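Side-chain contacts in argininosuccinate lyase (PDB 6RXA), which is a C-N lyase (EDDS lyase) of the aspartase/fumarase superfamily and probably also splits argininosuccinate into fumarate and arginine: residues R48-M53 / I108-N113; V143-D148 / G344-L349; G169-A174 / Q260-D265. The protein carries 2 engineered substitutions. One frame throughout, in Å; residues are numbered along the deposited sequence.

How the interactions relate
Interaction 1 and the other two lie on opposite sides of the chain's centre. Its centre is 48 Å from that of interaction 2, although helix 112-147 runs between them, supplying its first residues to one and its last turn to the other. Interactions 2 and 3 are close neighbours, with centres 11 Å apart, and touch where Leu-172 packs on Lys-145 and Ala-146. Their chemistry follows their place. Interaction 1 is buried and mixes a hydrogen bond with a CH-pi contact beside an anion-binding helix N-terminus. Interaction 2 is only partly buried and joins a lysine to backbone carbonyls. Interaction 3 is fully buried and purely aromatic across the two segments.

Interaction 1 of 3, residues R48-M53 / I108-N113; sequences RAHVVM and IGRSRN. With FMT (formic acid), chain B; FMT (formic acid), chain D; FMT (formic acid), chain C.
One hydrogen bond joins the two segments: His-50 NE2 donates to Ile-108 O over 2.8 Å. The carbonyl oxygen lies in the plane of the imidazole, although the bond is somewhat bent (148° at the hydrogen). His-50 reaches the loop from helix 35-56 because its CG stands anti to the backbone N (chi1 -177°), which carries the ring away from the helix.

A CH-pi contact adds a second hold. Arg-110 CD sits over the centre of the same ring, 3.9 Å from the His-50 ring centroid. Further along, the arginine chain bends at chi3 and its guanidinium turns almost parallel to the imidazole, the planes 11° apart, with His-50 CD2 over one guanidinium face near the rim. The guanidinium finds its polar partner in His-47, which accepts from Arg-110 NH1. A leucine in place of His-50 would probably leave Ile-108 O without this donor and the Arg-110 chain without a flat surface to lie on.

Beyond Arg-110 the chemistry becomes anion binding. Arg-112 NH1 donates to O1 of the chain D formate at 2.8 Å, and NH2 divides itself between that atom and O2 of the chain B formate; both oxygens lie at the guanidinium edge. Asn-113 ND2 holds O2 of the chain C formate at 2.9 Å, while Ser-111 OG makes only a weak bond to the chain B formate. Ser-111 OG also accepts from Asn-113 N at 2.9 Å, capping helix 112-147. The formates, probably from the crystallisation liquor, are gripped as well by Thr-158 of the third subunit and by Lys-286 and Asn-288 of the second. This N-capped Ser-Arg-Asn turn belongs to the intersubunit active site of the aspartase/fumarase superfamily, where Ser-111, Arg-112 and Asn-113 bind succinate and fumarate.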
# COMPACT_ATOMS: atom_id res chain seq x y z
N ARG A 48 20.51 10.83 -30.93
CA ARG A 48 21.70 10.55 -31.72
C ARG A 48 21.66 9.14 -32.28
O ARG A 48 21.95 8.93 -33.46
CB ARG A 48 22.94 10.78 -30.85
CG ARG A 48 23.18 12.24 -30.53
CD ARG A 48 24.37 12.43 -29.60
NE ARG A 48 24.71 13.85 -29.47
CZ ARG A 48 24.04 14.71 -28.70
NH1 ARG A 48 22.99 14.31 -28.00
NH2 ARG A 48 24.43 15.97 -28.64
N ALA A 49 21.32 8.16 -31.44
CA ALA A 49 21.29 6.77 -31.92
C ALA A 49 20.23 6.57 -32.99
O ALA A 49 20.47 5.87 -33.99
CB ALA A 49 21.05 5.82 -30.75
N HIS A 50 19.05 7.16 -32.80
CA HIS A 50 17.99 7.03 -33.79
C HIS A 50 18.43 7.63 -35.12
O HIS A 50 18.26 7.02 -36.18
CB HIS A 50 16.73 7.70 -33.27
CG HIS A 50 15.56 7.56 -34.19
ND1 HIS A 50 14.88 6.37 -34.35
CD2 HIS A 50 14.96 8.46 -35.00
CE1 HIS A 50 13.90 6.55 -35.22
NE2 HIS A 50 13.93 7.81 -35.64
N VAL A 51 19.03 8.82 -35.07
CA VAL A 51 19.49 9.50 -36.28
C VAL A 51 20.59 8.72 -36.99
O VAL A 51 20.58 8.59 -38.21
CB VAL A 51 19.91 10.94 -35.94
CG1 VAL A 51 20.73 11.55 -37.06
CG2 VAL A 51 18.68 11.79 -35.64
N VAL A 52 21.55 8.19 -36.23
CA VAL A 52 22.60 7.35 -36.82
C VAL A 52 21.98 6.14 -37.51
O VAL A 52 22.33 5.81 -38.66
CB VAL A 52 23.63 6.94 -35.75
CG1 VAL A 52 24.56 5.87 -36.28
CG2 VAL A 52 24.41 8.16 -35.28
N MET A 53 21.04 5.47 -36.85
CA MET A 53 20.37 4.33 -37.47
C MET A 53 19.63 4.75 -38.74
O MET A 53 19.69 4.04 -39.75
CB MET A 53 19.42 3.68 -36.46
CG MET A 53 18.64 2.48 -37.01
SD MET A 53 17.11 2.97 -37.83
CE MET A 53 16.19 3.66 -36.46
N ILE A 108 11.22 10.82 -37.74
CA ILE A 108 10.74 9.80 -38.67
C ILE A 108 10.79 8.43 -38.02
O ILE A 108 11.82 8.01 -37.48
CB ILE A 108 11.55 9.85 -39.97
CG1 ILE A 108 11.18 11.10 -40.78
CG2 ILE A 108 11.30 8.58 -40.78
CD1 ILE A 108 12.12 11.38 -41.96
N GLY A 109 9.67 7.71 -38.07
CA GLY A 109 9.60 6.36 -37.55
C GLY A 109 9.58 6.24 -36.04
O GLY A 109 9.79 5.14 -35.52
N ARG A 110 9.30 7.32 -35.31
CA ARG A 110 9.44 7.36 -33.86
C ARG A 110 8.26 8.12 -33.27
O ARG A 110 7.51 8.80 -33.97
CB ARG A 110 10.77 8.05 -33.49
CG ARG A 110 11.17 7.99 -32.05
CD ARG A 110 12.54 8.62 -31.87
NE ARG A 110 12.56 10.05 -32.17
CZ ARG A 110 13.56 10.84 -31.79
NH1 ARG A 110 14.57 10.33 -31.10
NH2 ARG A 110 13.54 12.14 -32.06
N SER A 111 8.11 8.00 -31.95
CA SER A 111 7.07 8.68 -31.20
C SER A 111 7.66 9.16 -29.89
O SER A 111 8.70 8.67 -29.43
CB SER A 111 5.92 7.69 -30.93
OG SER A 111 4.95 8.16 -30.00
N ARG A 112 6.96 10.09 -29.24
CA ARG A 112 7.28 10.33 -27.83
C ARG A 112 7.09 9.07 -26.99
O ARG A 112 7.72 8.93 -25.93
CB ARG A 112 6.45 11.48 -27.26
CG ARG A 112 6.92 12.86 -27.74
CD ARG A 112 6.10 13.99 -27.11
NE ARG A 112 4.68 13.89 -27.44
CZ ARG A 112 3.74 14.73 -27.02
NH1 ARG A 112 4.06 15.75 -26.23
NH2 ARG A 112 2.48 14.55 -27.37
N ASN A 113 6.24 8.13 -27.43
CA ASN A 113 5.90 6.98 -26.60
C ASN A 113 7.07 6.00 -26.47
O ASN A 113 7.38 5.55 -25.36
CB ASN A 113 4.66 6.26 -27.14
CG ASN A 113 3.42 7.14 -27.11
OD1 ASN A 113 3.39 8.18 -26.45
ND2 ASN A 113 2.40 6.73 -27.85
C FMT B . 3.00 10.49 -29.03
O1 FMT B . 2.70 9.91 -30.06
O2 FMT B . 2.54 11.60 -28.79
C FMT D . 1.27 17.25 -24.39
O1 FMT D . 1.61 16.99 -25.54
O2 FMT D . 1.95 16.92 -23.41
C FMT C . -0.26 9.26 -28.22
O1 FMT C . -1.28 9.73 -28.73
O2 FMT C . -0.15 8.06 -27.91

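Interaction 2 of 3, residues V143-D148 / G344-L349; sequences VHKAAD and GVVRTL
Lys-145 spans the gap between two nearly parallel helices and spends its ammonium group on backbone carbonyls of residues 344-349. Lys-145 NZ donates to Leu-349 O at 2.7 Å, arriving in the carbonyl plane on a lone pair. A second bond runs from Lys-145 NZ to Arg-347 O at 2.9 Å, but here the donor stands 58° out of the carbonyl plane. Val-346 O is also near, yet its angle to NZ is poor; it lies instead against Lys-145 CE, 3.1 Å away. The cation thus sits at the C-terminal part of helix 329-348, where the helix dipole would be expected to favour it.

The chain gets there by a single bend at chi2 (74°), with the outer part extended. At its root, Lys-145 CB touches Val-346 CG1 at 4.1 Å.

Gly-344 O accepts twice, from Thr-348 N and from Thr-348 OG1, the hydroxyl lying 2.7 Å from Gly-344 O; the two donors approach from opposite faces of the carbonyl. Arg-347 turns outward to a salt bridge with Glu-21.

The segments of helices 112-147 and 329-348 run 14° apart. Helix 168-193 packs on Lys-145 through Leu-172, helix 236-262 lies against Val-346 and Leu-349, and helix 451-500 flanks Val-143; after Leu-349 the chain enters strand 350-351, paired with strand 270-271.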
# COMPACT_ATOMS: atom_id res chain seq x y z
N VAL A 143 30.53 -8.59 5.40
CA VAL A 143 31.37 -9.79 5.43
C VAL A 143 32.72 -9.49 6.06
O VAL A 143 33.24 -10.29 6.85
CB VAL A 143 31.51 -10.36 4.01
CG1 VAL A 143 32.51 -11.51 3.99
CG2 VAL A 143 30.19 -10.83 3.48
N HIS A 144 33.32 -8.34 5.71
CA HIS A 144 34.63 -8.00 6.26
C HIS A 144 34.54 -7.75 7.76
O HIS A 144 35.46 -8.11 8.51
CB HIS A 144 35.21 -6.82 5.49
CG HIS A 144 35.32 -7.08 4.01
ND1 HIS A 144 35.70 -6.10 3.11
CD2 HIS A 144 35.10 -8.20 3.28
CE1 HIS A 144 35.71 -6.61 1.89
NE2 HIS A 144 35.34 -7.88 1.97
N LYS A 145 33.43 -7.17 8.23
CA LYS A 145 33.19 -7.04 9.67
C LYS A 145 33.03 -8.40 10.32
O LYS A 145 33.61 -8.67 11.38
CB LYS A 145 31.96 -6.15 9.90
CG LYS A 145 31.74 -5.69 11.34
CD LYS A 145 32.71 -4.61 11.79
CE LYS A 145 32.21 -3.92 13.06
NZ LYS A 145 33.06 -2.75 13.40
N ALA A 146 32.26 -9.29 9.69
CA ALA A 146 32.07 -10.63 10.26
C ALA A 146 33.41 -11.33 10.47
O ALA A 146 33.60 -12.02 11.48
CB ALA A 146 31.19 -11.47 9.34
N ALA A 147 34.33 -11.17 9.52
CA ALA A 147 35.60 -11.87 9.59
C ALA A 147 36.42 -11.50 10.81
O ALA A 147 37.27 -12.28 11.24
CB ALA A 147 36.39 -11.60 8.31
N ASP A 148 36.18 -10.33 11.40
CA ASP A 148 36.89 -9.89 12.59
C ASP A 148 36.17 -10.28 13.88
O ASP A 148 36.65 -9.95 14.97
CB ASP A 148 37.07 -8.37 12.57
CG ASP A 148 38.14 -7.92 11.60
OD1 ASP A 148 38.99 -8.75 11.20
OD2 ASP A 148 38.13 -6.73 11.25
N GLY A 344 28.52 2.32 6.39
CA GLY A 344 29.41 2.94 7.36
C GLY A 344 29.08 2.58 8.80
O GLY A 344 29.98 2.39 9.62
N VAL A 345 27.79 2.48 9.13
CA VAL A 345 27.38 2.03 10.46
C VAL A 345 28.01 0.68 10.78
O VAL A 345 28.55 0.45 11.87
CB VAL A 345 25.85 1.98 10.57
CG1 VAL A 345 25.45 1.15 11.79
CG2 VAL A 345 25.28 3.37 10.67
N VAL A 346 27.88 -0.27 9.84
CA VAL A 346 28.39 -1.62 10.07
C VAL A 346 29.90 -1.60 10.18
O VAL A 346 30.49 -2.16 11.12
CB VAL A 346 27.89 -2.58 8.97
CG1 VAL A 346 28.68 -3.88 9.02
CG2 VAL A 346 26.39 -2.82 9.09
N ARG A 347 30.57 -0.92 9.25
CA ARG A 347 32.02 -0.88 9.27
C ARG A 347 32.54 -0.36 10.61
O ARG A 347 33.51 -0.90 11.17
CB ARG A 347 32.53 -0.01 8.13
CG ARG A 347 34.05 0.16 8.15
CD ARG A 347 34.53 1.03 6.99
NE ARG A 347 34.07 2.41 7.09
CZ ARG A 347 33.12 2.95 6.33
NH1 ARG A 347 32.50 2.25 5.39
NH2 ARG A 347 32.80 4.23 6.51
N THR A 348 31.90 0.68 11.13
CA THR A 348 32.44 1.39 12.29
C THR A 348 31.78 1.02 13.60
O THR A 348 32.13 1.61 14.63
CB THR A 348 32.34 2.91 12.08
OG1 THR A 348 30.97 3.33 11.98
CG2 THR A 348 33.06 3.33 10.83
N LEU A 349 30.86 0.06 13.61
CA LEU A 349 30.16 -0.27 14.85
C LEU A 349 31.12 -0.78 15.92
O LEU A 349 32.06 -1.53 15.63
CB LEU A 349 29.11 -1.35 14.58
CG LEU A 349 28.11 -1.63 15.69
CD1 LEU A 349 27.21 -0.43 15.94
CD2 LEU A 349 27.27 -2.85 15.33

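Interaction 3 of 3, residues G169-A174 / Q260-D265; sequences GHYLMA and QLWSTD
Tyr-171 meets Trp-262 in an edge-to-face pair, with the tyrosine offering a face and the indole the rim of its six-membered ring. Starting at Tyr-171 CB, the bond from the backbone already points at the segment 260-265, and chi1 of 179° sets CG opposite the backbone N and sends the ring off helix 168-193. Such reach is needed, because the nearest CA atoms across the contact, those of Tyr-171 and Trp-262, are 12.6 Å apart.

On the ring, CD1 is the first atom to find a partner: Tyr-171 CD1 lies 3.8 Å from Trp-262 CH2. Next along the same side, Tyr-171 CE1 sits 3.9 Å from Trp-262 CH2, and both tyrosine carbons also have Trp-262 CZ2 within 4.1 Å. Trp-262 CZ2 stands over the middle of the phenol ring, 4.0 Å above its plane. The centroids of the Tyr-171 ring and the six-membered ring of Trp-262 are 5.1 Å apart and the planes meet at 65°, short of a perpendicular T, so the indole leans over the phenol face.

Helices 168-193 and 236-262, which carry the two aromatics, are long helices consistent with the central helical bundle of the aspartase/fumarase fold, through which the tetramer is built. Met-154 of strand 153-158 packs against both rings, and Tyr-318 of the third subunit touches Tyr-171.

At the tip, Tyr-171 OH leaves the indole behind and hydrogen-bonds to Glu-258, about one turn before Trp-262 on the same helix.

Just after Trp-262 the chain departs from the helix at Ser-263, and Thr-264 OG1 turns back to donate to Leu-261 O at 2.8 Å, in the carbonyl plane. Thr-264 N donates to that same oxygen. Asp-265 then makes a salt bridge to Lys-161 of the fourth subunit.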
# COMPACT_ATOMS: atom_id res chain seq x y z
N GLY A 169 29.93 -12.40 14.23
CA GLY A 169 30.20 -12.85 12.88
C GLY A 169 29.07 -13.67 12.29
O GLY A 169 28.70 -13.51 11.13
N HIS A 170 28.55 -14.62 13.07
CA HIS A 170 27.43 -15.44 12.62
C HIS A 170 26.22 -14.59 12.25
O HIS A 170 25.59 -14.80 11.22
CB HIS A 170 27.10 -16.44 13.72
CG HIS A 170 25.92 -17.29 13.44
ND1 HIS A 170 24.75 -17.20 14.18
CD2 HIS A 170 25.71 -18.27 12.53
CE1 HIS A 170 23.88 -18.07 13.71
NE2 HIS A 170 24.43 -18.74 12.72
N TYR A 171 25.89 -13.61 13.10
CA TYR A 171 24.77 -12.72 12.82
C TYR A 171 24.98 -11.98 11.50
O TYR A 171 24.08 -11.92 10.65
CB TYR A 171 24.57 -11.72 13.98
CG TYR A 171 23.43 -10.77 13.69
CD1 TYR A 171 23.64 -9.61 12.97
CD2 TYR A 171 22.14 -11.07 14.09
CE1 TYR A 171 22.61 -8.77 12.66
CE2 TYR A 171 21.09 -10.22 13.78
CZ TYR A 171 21.33 -9.07 13.07
OH TYR A 171 20.30 -8.21 12.74
N LEU A 172 26.16 -11.38 11.32
CA LEU A 172 26.43 -10.62 10.10
C LEU A 172 26.33 -11.49 8.86
O LEU A 172 25.92 -11.01 7.80
CB LEU A 172 27.79 -9.92 10.21
CG LEU A 172 27.79 -8.79 11.23
CD1 LEU A 172 29.22 -8.36 11.56
CD2 LEU A 172 26.99 -7.59 10.70
N MET A 173 26.66 -12.78 8.97
CA MET A 173 26.55 -13.63 7.79
C MET A 173 25.10 -13.93 7.43
O MET A 173 24.84 -14.30 6.28
CB MET A 173 27.41 -14.88 7.94
CG MET A 173 28.90 -14.54 7.95
SD MET A 173 29.47 -13.43 6.64
CE MET A 173 29.25 -14.49 5.22
N ALA A 174 24.14 -13.76 8.35
CA ALA A 174 22.74 -13.81 7.94
C ALA A 174 22.45 -12.66 6.99
O ALA A 174 21.80 -12.84 5.95
CB ALA A 174 21.82 -13.73 9.16
N GLN A 260 19.82 -0.59 16.61
CA GLN A 260 19.22 0.38 17.52
C GLN A 260 18.90 -0.25 18.87
O GLN A 260 19.10 0.37 19.92
CB GLN A 260 17.98 0.99 16.89
CG GLN A 260 17.54 2.27 17.59
CD GLN A 260 16.39 2.96 16.90
OE1 GLN A 260 15.73 2.40 16.01
NE2 GLN A 260 16.10 4.19 17.33
N LEU A 261 18.39 -1.49 18.87
CA LEU A 261 18.13 -2.16 20.15
C LEU A 261 19.44 -2.51 20.86
O LEU A 261 19.58 -2.27 22.06
CB LEU A 261 17.24 -3.39 19.95
CG LEU A 261 15.82 -3.11 19.44
CD1 LEU A 261 14.96 -4.39 19.53
CD2 LEU A 261 15.15 -1.98 20.22
N TRP A 262 20.42 -3.05 20.13
CA TRP A 262 21.71 -3.35 20.74
C TRP A 262 22.33 -2.13 21.43
O TRP A 262 23.02 -2.26 22.45
CB TRP A 262 22.72 -3.80 19.68
CG TRP A 262 22.53 -5.14 19.07
CD1 TRP A 262 21.71 -6.16 19.48
CD2 TRP A 262 23.21 -5.61 17.91
NE1 TRP A 262 21.85 -7.24 18.63
CE2 TRP A 262 22.77 -6.93 17.66
CE3 TRP A 262 24.18 -5.05 17.07
CZ2 TRP A 262 23.25 -7.68 16.59
CZ3 TRP A 262 24.64 -5.79 16.00
CH2 TRP A 262 24.17 -7.09 15.77
N SER A 263 22.10 -0.94 20.88
CA SER A 263 22.71 0.29 21.36
C SER A 263 21.78 1.11 22.25
O SER A 263 22.14 2.25 22.59
CB SER A 263 23.25 1.12 20.19
OG SER A 263 22.24 1.48 19.26
N THR A 264 20.65 0.56 22.68
CA THR A 264 19.87 1.22 23.71
C THR A 264 20.71 1.38 24.97
O THR A 264 21.71 0.67 25.19
CB THR A 264 18.61 0.43 24.08
OG1 THR A 264 18.94 -0.92 24.46
CG2 THR A 264 17.61 0.45 22.93
N ASP A 265 20.28 2.30 25.83
CA ASP A 265 20.92 2.47 27.13
C ASP A 265 20.81 1.21 27.98
O ASP A 265 21.65 0.97 28.86
CB ASP A 265 20.26 3.64 27.86
CG ASP A 265 20.46 4.96 27.14
OD1 ASP A 265 21.55 5.18 26.60
OD2 ASP A 265 19.53 5.79 27.14